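Local coordinates for Alpha/beta hydrolase family protein (Bacillus anthracis, PDB 3OOS) that probably acts as a serine hydrolase of the alpha/beta fold family, its substrate unknown, at residues 124-138 against 232-244. Residues are numbered along the deposited sequence; the frame is centred on the assembly and turned at random. Where two conformers were deposited one is given.
Sequences AAASKEYASHKDSIY and DVQCPYIFSCEIA
The first torsions of Phe239 and Tyr130 bring the two residues together. Phe239 has CG anti to its carbonyl carbon (chi1 -67°), which lays its ring against the 3-10 segment 128-132. Tyr130 has CG between its backbone N and carbonyl carbon (chi1 69°), which brings one face of its ring to Cys235 SG. Tyr130 CA sits over one face of the Phe239 ring, 3.7 Å from the centroid, in a CH-pi contact. The edge of Phe239 points at the face of His133 in an offset edge-to-face pair, with planes at 84°. The Cys235 sulfur is 4.1 Å from the centroid of the Tyr130 ring; Ala131 CB covers the opposite face.

Further along, Ile137 N gives a nearly straight hydrogen bond to Val233 O, 2.9 Å. Ser136 OG donates to Gln234 O at 2.8 Å, in the carbonyl plane, and accepts from Tyr138 N, forming an ST turn. Tyr138 OH donates to Gln234 OE1 at 2.9 Å from above the amide's carbonyl plane. Farther along helix 237-246, Ile243 CD1 packs 3.6 Å from Ala125 N. One water joins Ala126 N, Phe239 O and Glu242 OE1.

The contact ties the loop after strand 116-122 to the loop and helix after strand 224-229, the next strand in the sheet. Asp232 OD1 accepts from Gln234 N in an Asx turn and also bonds His260 ND1, consistent with the acid-histidine pair of this fold. Gln234 touches His260 and the probable nucleophile elbow. Gln234 is thus held at its backbone O by Ser136 and at its side-chain OE1 by Tyr138, next to the presumed active site, while the aromatic and sulfur contacts supply apolar packing.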
loop_
_atom_site.group_PDB
_atom_site.type_symbol
_atom_site.label_atom_id
_atom_site.label_comp_id
_atom_site.label_asym_id
_atom_site.label_seq_id
_atom_site.Cartn_x
_atom_site.Cartn_y
_atom_site.Cartn_z
ATOM N N ALA A 124 6.511 3.610 -4.021
ATOM C CA ALA A 124 5.898 2.987 -5.191
ATOM C C ALA A 124 6.668 3.268 -6.477
ATOM O O ALA A 124 7.804 3.750 -6.453
ATOM C CB ALA A 124 4.434 3.420 -5.316
ATOM N N ALA A 125 6.046 2.933 -7.602
ATOM C CA ALA A 125 6.632 3.169 -8.913
ATOM C C ALA A 125 5.501 3.382 -9.897
ATOM O O ALA A 125 4.394 2.881 -9.690
ATOM C CB ALA A 125 7.495 1.989 -9.334
ATOM N N ALA A 126 5.782 4.128 -10.961
ATOM C CA ALA A 126 4.788 4.433 -11.992
ATOM C C ALA A 126 4.722 3.361 -13.087
ATOM O O ALA A 126 3.869 3.427 -13.976
ATOM C CB ALA A 126 5.068 5.807 -12.601
ATOM N N SER A 127 5.628 2.386 -13.031
ATOM C CA SER A 127 5.611 1.262 -13.971
ATOM C C SER A 127 6.311 0.045 -13.381
ATOM O O SER A 127 6.894 0.114 -12.297
ATOM C CB SER A 127 6.279 1.645 -15.295
ATOM O OG SER A 127 7.689 1.549 -15.187
ATOM N N LYS A 128 6.255 -1.062 -14.116
ATOM C CA LYS A 128 6.912 -2.309 -13.729
ATOM C C LYS A 128 8.446 -2.227 -13.749
ATOM O O LYS A 128 9.119 -3.164 -13.309
ATOM C CB LYS A 128 6.440 -3.446 -14.645
ATOM C CG LYS A 128 6.857 -3.314 -16.104
ATOM C CD LYS A 128 6.445 -4.548 -16.895
ATOM C CE LYS A 128 6.872 -4.446 -18.350
ATOM N NZ LYS A 128 6.420 -5.635 -19.128
ATOM N N GLU A 129 8.980 -1.104 -14.238
ATOM C CA GLU A 129 10.423 -0.986 -14.431
ATOM C C GLU A 129 11.234 -0.977 -13.125
ATOM O O GLU A 129 12.451 -1.176 -13.156
ATOM C CB GLU A 129 10.771 0.187 -15.357
ATOM C CG GLU A 129 10.264 -0.026 -16.783
ATOM C CD GLU A 129 10.865 0.935 -17.791
ATOM O OE1 GLU A 129 10.492 0.848 -18.980
ATOM O OE2 GLU A 129 11.706 1.771 -17.404
ATOM N N TYR A 130 10.566 -0.803 -11.984
ATOM C CA TYR A 130 11.254 -0.884 -10.687
ATOM C C TYR A 130 11.965 -2.231 -10.505
ATOM O O TYR A 130 13.063 -2.285 -9.960
ATOM C CB TYR A 130 10.299 -0.616 -9.511
ATOM C CG TYR A 130 9.261 -1.694 -9.288
ATOM C CD1 TYR A 130 9.464 -2.711 -8.350
ATOM C CD2 TYR A 130 8.071 -1.694 -10.011
ATOM C CE1 TYR A 130 8.505 -3.706 -8.148
ATOM C CE2 TYR A 130 7.113 -2.677 -9.822
ATOM C CZ TYR A 130 7.333 -3.679 -8.892
ATOM O OH TYR A 130 6.371 -4.643 -8.709
ATOM N N ALA A 131 11.344 -3.305 -10.988
ATOM C CA ALA A 131 11.879 -4.653 -10.801
ATOM C C ALA A 131 13.027 -4.978 -11.763
ATOM O O ALA A 131 13.620 -6.057 -11.676
ATOM C CB ALA A 131 10.767 -5.693 -10.904
ATOM N N SER A 132 13.326 -4.047 -12.669
ATOM C CA SER A 132 14.449 -4.186 -13.597
ATOM C C SER A 132 15.584 -3.218 -13.264
ATOM O O SER A 132 16.557 -3.096 -14.020
ATOM C CB SER A 132 13.980 -3.992 -15.043
ATOM O OG SER A 132 13.176 -5.080 -15.461
ATOM N N HIS A 133 15.460 -2.530 -12.129
ATOM C CA HIS A 133 16.480 -1.595 -11.668
ATOM C C HIS A 133 17.437 -2.321 -10.723
ATOM O O HIS A 133 16.994 -3.020 -9.812
ATOM C CB HIS A 133 15.827 -0.411 -10.957
ATOM C CG HIS A 133 16.762 0.729 -10.702
ATOM N ND1 HIS A 133 17.643 0.747 -9.644
ATOM C CD2 HIS A 133 16.955 1.888 -11.374
ATOM C CE1 HIS A 133 18.337 1.870 -9.672
ATOM N NE2 HIS A 133 17.939 2.580 -10.712
ATOM N N LYS A 134 18.741 -2.133 -10.933
ATOM C CA LYS A 134 19.748 -2.886 -10.177
ATOM C C LYS A 134 19.722 -2.652 -8.657
ATOM O O LYS A 134 20.263 -3.462 -7.900
ATOM C CB LYS A 134 21.156 -2.676 -10.755
ATOM C CG LYS A 134 21.716 -1.272 -10.619
ATOM C CD LYS A 134 23.090 -1.178 -11.265
ATOM C CE LYS A 134 23.834 0.058 -10.789
ATOM N NZ LYS A 134 24.002 0.053 -9.309
ATOM N N ASP A 135 19.079 -1.574 -8.211
ATOM C CA ASP A 135 18.961 -1.292 -6.776
ATOM C C ASP A 135 17.744 -1.945 -6.121
ATOM O O ASP A 135 17.555 -1.833 -4.907
ATOM C CB ASP A 135 18.957 0.215 -6.509
ATOM C CG ASP A 135 20.331 0.842 -6.660
ATOM O OD1 ASP A 135 21.324 0.103 -6.834
ATOM O OD2 ASP A 135 20.415 2.084 -6.602
ATOM N N SER A 136 16.928 -2.622 -6.924
ATOM C CA SER A 136 15.781 -3.366 -6.407
ATOM C C SER A 136 16.131 -4.828 -6.183
ATOM O O SER A 136 16.774 -5.453 -7.021
ATOM C CB SER A 136 14.597 -3.281 -7.371
ATOM O OG SER A 136 13.522 -4.101 -6.934
ATOM N N ILE A 137 15.678 -5.369 -5.055
ATOM C CA ILE A 137 15.845 -6.790 -4.746
ATOM C C ILE A 137 15.142 -7.704 -5.758
ATOM O O ILE A 137 15.446 -8.894 -5.844
ATOM C CB ILE A 137 15.354 -7.126 -3.310
ATOM C CG1 ILE A 137 13.864 -6.787 -3.150
ATOM C CG2 ILE A 137 16.221 -6.403 -2.274
ATOM C CD1 ILE A 137 13.261 -7.188 -1.809
ATOM N N TYR A 138 14.209 -7.139 -6.524
ATOM C CA TYR A 138 13.466 -7.906 -7.525
ATOM C C TYR A 138 14.211 -8.028 -8.855
ATOM O O TYR A 138 13.775 -8.761 -9.749
ATOM C CB TYR A 138 12.072 -7.303 -7.743
ATOM C CG TYR A 138 11.269 -7.165 -6.471
ATOM C CD1 TYR A 138 10.920 -8.289 -5.718
ATOM C CD2 TYR A 138 10.862 -5.913 -6.017
ATOM C CE1 TYR A 138 10.185 -8.169 -4.550
ATOM C CE2 TYR A 138 10.123 -5.783 -4.848
ATOM C CZ TYR A 138 9.790 -6.914 -4.121
ATOM O OH TYR A 138 9.061 -6.801 -2.962
ATOM N N ASP A 232 15.058 2.410 0.612
ATOM C CA ASP A 232 14.105 1.396 0.150
ATOM C C ASP A 232 14.732 0.528 -0.946
ATOM O O ASP A 232 15.258 1.049 -1.930
ATOM C CB ASP A 232 12.822 2.067 -0.360
ATOM C CG ASP A 232 11.609 1.148 -0.311
ATOM O OD1 ASP A 232 11.766 -0.094 -0.290
ATOM O OD2 ASP A 232 10.480 1.680 -0.307
ATOM N N VAL A 233 14.690 -0.788 -0.755
ATOM C CA VAL A 233 15.261 -1.732 -1.726
ATOM C C VAL A 233 14.205 -2.467 -2.556
ATOM O O VAL A 233 14.538 -3.360 -3.335
ATOM C CB VAL A 233 16.240 -2.754 -1.064
ATOM C CG1 VAL A 233 17.427 -2.032 -0.446
ATOM C CG2 VAL A 233 15.527 -3.616 -0.029
ATOM N N GLN A 234 12.937 -2.102 -2.387
ATOM C CA GLN A 234 11.874 -2.721 -3.178
ATOM C C GLN A 234 11.584 -1.877 -4.418
ATOM O O GLN A 234 11.962 -2.266 -5.524
ATOM C CB GLN A 234 10.635 -3.003 -2.323
ATOM C CG GLN A 234 10.867 -4.151 -1.338
ATOM C CD GLN A 234 9.659 -4.463 -0.481
ATOM O OE1 GLN A 234 8.574 -4.750 -0.986
ATOM N NE2 GLN A 234 9.847 -4.421 0.828
ATOM N N CYS A 235 10.933 -0.729 -4.233
ATOM C CA CYS A 235 10.918 0.312 -5.264
ATOM C C CYS A 235 11.949 1.370 -4.874
ATOM O O CYS A 235 11.692 2.177 -3.977
ATOM C CB CYS A 235 9.533 0.957 -5.398
ATOM S SG CYS A 235 8.204 -0.151 -5.921
ATOM N N PRO A 236 13.126 1.366 -5.530
ATOM C CA PRO A 236 14.165 2.338 -5.181
ATOM C C PRO A 236 13.684 3.787 -5.259
ATOM O O PRO A 236 12.762 4.106 -6.019
ATOM C CB PRO A 236 15.261 2.063 -6.215
ATOM C CG PRO A 236 15.089 0.617 -6.541
ATOM C CD PRO A 236 13.605 0.391 -6.529
ATOM N N TYR A 237 14.320 4.644 -4.462
ATOM C CA TYR A 237 13.926 6.044 -4.290
ATOM C C TYR A 237 13.669 6.813 -5.601
ATOM O O TYR A 237 12.736 7.623 -5.683
ATOM C CB TYR A 237 14.959 6.776 -3.416
ATOM C CG TYR A 237 14.549 8.187 -3.087
ATOM C CD1 TYR A 237 13.517 8.428 -2.182
ATOM C CD2 TYR A 237 15.167 9.278 -3.695
ATOM C CE1 TYR A 237 13.109 9.712 -1.887
ATOM C CE2 TYR A 237 14.768 10.579 -3.404
ATOM C CZ TYR A 237 13.736 10.786 -2.498
ATOM O OH TYR A 237 13.321 12.059 -2.198
ATOM N N ILE A 238 14.484 6.547 -6.620
ATOM C CA ILE A 238 14.347 7.213 -7.918
ATOM C C ILE A 238 12.940 7.063 -8.524
ATOM O O ILE A 238 12.468 7.944 -9.247
ATOM C CB ILE A 238 15.456 6.759 -8.917
ATOM C CG1 ILE A 238 15.426 7.613 -10.192
ATOM C CG2 ILE A 238 15.348 5.260 -9.225
ATOM C CD1 ILE A 238 16.637 7.448 -11.095
ATOM N N PHE A 239 12.261 5.962 -8.203
ATOM C CA PHE A 239 10.925 5.729 -8.745
ATOM C C PHE A 239 9.865 6.622 -8.109
ATOM O O PHE A 239 8.893 6.999 -8.771
ATOM C CB PHE A 239 10.574 4.238 -8.706
ATOM C CG PHE A 239 11.420 3.431 -9.637
ATOM C CD1 PHE A 239 11.089 3.343 -10.987
ATOM C CD2 PHE A 239 12.587 2.819 -9.189
ATOM C CE1 PHE A 239 11.891 2.631 -11.873
ATOM C CE2 PHE A 239 13.394 2.107 -10.069
ATOM C CZ PHE A 239 13.044 2.013 -11.414
ATOM N N SER A 240 10.075 6.994 -6.847
ATOM C CA SER A 240 9.238 8.012 -6.208
ATOM C C SER A 240 9.554 9.389 -6.784
ATOM O O SER A 240 8.653 10.211 -6.959
ATOM C CB SER A 240 9.402 7.998 -4.690
ATOM O OG SER A 240 8.754 6.865 -4.120
ATOM N N CYS A 241 10.829 9.631 -7.094
ATOM C CA CYS A 241 11.221 10.872 -7.768
ATOM C C CYS A 241 10.506 11.008 -9.109
ATOM O O CYS A 241 10.005 12.088 -9.447
ATOM C CB CYS A 241 12.731 10.935 -7.974
ATOM S SG CYS A 241 13.650 11.102 -6.451
ATOM N N GLU A 242 10.445 9.906 -9.859
ATOM C CA GLU A 242 9.765 9.904 -11.149
ATOM C C GLU A 242 8.282 10.233 -10.997
ATOM O O GLU A 242 7.761 11.086 -11.713
ATOM C CB GLU A 242 9.932 8.561 -11.867
ATOM C CG GLU A 242 9.138 8.487 -13.171
ATOM C CD GLU A 242 9.373 7.212 -13.950
ATOM O OE1 GLU A 242 9.240 6.118 -13.368
ATOM O OE2 GLU A 242 9.678 7.311 -15.156
ATOM N N ILE A 243 7.610 9.554 -10.066
ATOM C CA ILE A 243 6.193 9.814 -9.804
ATOM C C ILE A 243 5.940 11.295 -9.508
ATOM O O ILE A 243 5.062 11.914 -10.115
ATOM C CB ILE A 243 5.650 8.947 -8.640
ATOM C CG1 ILE A 243 5.613 7.467 -9.039
ATOM C CG2 ILE A 243 4.256 9.414 -8.231
ATOM C CD1 ILE A 243 5.485 6.512 -7.849
ATOM N N ALA A 244 6.715 11.855 -8.582
ATOM C CA ALA A 244 6.539 13.248 -8.173
ATOM C C ALA A 244 6.827 14.239 -9.298
ATOM O O ALA A 244 6.204 15.301 -9.364
ATOM C CB ALA A 244 7.390 13.557 -6.956
HETATM O O HOH W 1 5.989 6.543 -4.020
HETATM O O HOH W 2 9.745 4.468 -4.620
HETATM O O HOH W 3 8.163 5.485 -10.957
HETATM O O HOH W 4 9.181 3.586 -14.320
HETATM O O HOH W 5 17.756 0.788 -3.244
#